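Local coordinates for capsid protein (Infectious hypodermal and hematopoietic necrosis virus, PDB 3N7X) that forms the icosahedral shell of a shrimp densovirus from sixty copies built on a beta-barrel, with calcium ions bound to the protein, at residues 170-173 with 174-178. Numbering follows the deposited sequence.
Sequences TLAK and WIQNP. With CA (calcium ion), chain B.
Lys173, Trp174 and Gln176 carry most of this contact, which lies within one short helix of under two turns. Thr170 caps its start: OG1 accepts from Lys173 N at 3.2 Å, while Thr170 O accepts a hydrogen bond from Trp174 N, which lies in its carbonyl plane. The indole of Trp174 turns back toward the same carbonyl, with CD1 3.4 Å from Thr170 O, because chi1 of -77° sets CG beside the backbone N; its NE1 is spent on Leu320 O. Lys173 bends at chi2 and chi3, bringing CD within 4.0 Å of Gln176 OE1 as the two side chains pass at a slant. Gln176, extended beyond CG, lays its amide by the first turn, NE2 3.9 Å from Ala172 CB and weakly hydrogen-bonded to Ser91 O. Its backbone N reaches Ala172 O at 2.8 Å, and Asn177 N closes the last turn on Lys173 O. Gln176 O, at the helix end, binds calcium at 2.4 Å, as do three waters. Two of these waters donate to Ile175 O and Asn177 OD1, which thus form a second shell. Tyr55 O of the same chain and OE2 of Glu191 from a neighbouring subunit complete the site, so the helix end lies at a subunit interface. Leu171 and Ile175 pack on Tyr84 of strand 84-86, Trp174 meets Trp78 edge-to-face, and Asn177 and Pro178 touch Phe56 of strand 45-59 just before strand 179-182 begins.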
loop_
_atom_site.group_PDB
_atom_site.type_symbol
_atom_site.label_atom_id
_atom_site.label_comp_id
_atom_site.label_asym_id
_atom_site.label_seq_id
_atom_site.Cartn_x
_atom_site.Cartn_y
_atom_site.Cartn_z
ATOM N N THR A 170 92.993 -59.409 -6.037
ATOM C CA THR A 170 92.187 -59.990 -7.111
ATOM C C THR A 170 90.729 -59.554 -7.031
ATOM O O THR A 170 90.290 -59.007 -6.018
ATOM C CB THR A 170 92.182 -61.522 -7.030
ATOM O OG1 THR A 170 91.467 -61.926 -5.855
ATOM C CG2 THR A 170 93.600 -62.061 -6.964
ATOM N N LEU A 171 89.973 -59.813 -8.093
ATOM C CA LEU A 171 88.563 -59.464 -8.090
ATOM C C LEU A 171 87.856 -60.213 -6.958
ATOM O O LEU A 171 86.975 -59.662 -6.290
ATOM C CB LEU A 171 87.910 -59.824 -9.425
ATOM C CG LEU A 171 86.384 -59.661 -9.450
ATOM C CD1 LEU A 171 86.023 -58.238 -9.078
ATOM C CD2 LEU A 171 85.830 -60.016 -10.827
ATOM N N ALA A 172 88.241 -61.466 -6.738
ATOM C CA ALA A 172 87.630 -62.255 -5.675
ATOM C C ALA A 172 87.767 -61.549 -4.322
ATOM O O ALA A 172 86.814 -61.492 -3.545
ATOM C CB ALA A 172 88.266 -63.641 -5.609
ATOM N N LYS A 173 88.952 -61.012 -4.042
ATOM C CA LYS A 173 89.187 -60.311 -2.782
ATOM C C LYS A 173 88.217 -59.139 -2.623
ATOM O O LYS A 173 87.579 -58.986 -1.579
ATOM C CB LYS A 173 90.629 -59.798 -2.722
ATOM C CG LYS A 173 91.676 -60.893 -2.588
ATOM C CD LYS A 173 91.827 -61.359 -1.145
ATOM C CE LYS A 173 92.462 -60.266 -0.280
ATOM N NZ LYS A 173 92.650 -60.668 1.152
ATOM N N TRP A 174 88.111 -58.313 -3.662
ATOM C CA TRP A 174 87.212 -57.169 -3.621
ATOM C C TRP A 174 85.767 -57.595 -3.373
ATOM O O TRP A 174 85.025 -56.917 -2.665
ATOM C CB TRP A 174 87.285 -56.376 -4.923
ATOM C CG TRP A 174 88.499 -55.510 -5.047
ATOM C CD1 TRP A 174 89.573 -55.715 -5.864
ATOM C CD2 TRP A 174 88.734 -54.263 -4.384
ATOM N NE1 TRP A 174 90.456 -54.670 -5.759
ATOM C CE2 TRP A 174 89.966 -53.764 -4.857
ATOM C CE3 TRP A 174 88.019 -53.515 -3.440
ATOM C CZ2 TRP A 174 90.501 -52.548 -4.421
ATOM C CZ3 TRP A 174 88.550 -52.302 -3.004
ATOM C CH2 TRP A 174 89.781 -51.832 -3.498
ATOM N N ILE A 175 85.363 -58.712 -3.964
ATOM C CA ILE A 175 84.007 -59.195 -3.766
ATOM C C ILE A 175 83.870 -59.661 -2.322
ATOM O O ILE A 175 82.839 -59.464 -1.682
ATOM C CB ILE A 175 83.693 -60.366 -4.711
ATOM C CG1 ILE A 175 83.647 -59.862 -6.152
ATOM C CG2 ILE A 175 82.372 -61.011 -4.326
ATOM C CD1 ILE A 175 83.300 -60.933 -7.165
ATOM N N GLN A 176 84.926 -60.276 -1.807
ATOM C CA GLN A 176 84.920 -60.765 -0.439
ATOM C C GLN A 176 84.830 -59.623 0.568
ATOM O O GLN A 176 84.149 -59.733 1.592
ATOM C CB GLN A 176 86.189 -61.579 -0.168
ATOM C CG GLN A 176 86.092 -63.050 -0.555
ATOM C CD GLN A 176 87.448 -63.668 -0.902
ATOM O OE1 GLN A 176 88.468 -63.361 -0.278
ATOM N NE2 GLN A 176 87.458 -64.550 -1.898
ATOM N N ASN A 177 85.495 -58.512 0.264
ATOM C CA ASN A 177 85.516 -57.401 1.201
ATOM C C ASN A 177 86.179 -56.162 0.608
ATOM O O ASN A 177 86.941 -56.249 -0.357
ATOM C CB ASN A 177 86.321 -57.830 2.443
ATOM C CG ASN A 177 85.974 -57.032 3.691
ATOM O OD1 ASN A 177 85.034 -57.370 4.417
ATOM N ND2 ASN A 177 86.730 -55.971 3.944
ATOM N N PRO A 178 85.864 -54.984 1.161
ATOM C CA PRO A 178 86.490 -53.761 0.655
ATOM C C PRO A 178 87.970 -53.929 1.003
ATOM O O PRO A 178 88.298 -54.450 2.069
ATOM C CB PRO A 178 85.821 -52.672 1.484
ATOM C CG PRO A 178 84.429 -53.217 1.654
ATOM C CD PRO A 178 84.678 -54.671 1.981
HETATM CA CA CA B . 82.914 -61.230 2.910
HETATM O O HOH W 1 81.684 -60.943 0.854
HETATM O O HOH W 2 84.602 -60.143 4.189
HETATM O O HOH W 3 83.017 -62.164 5.133
#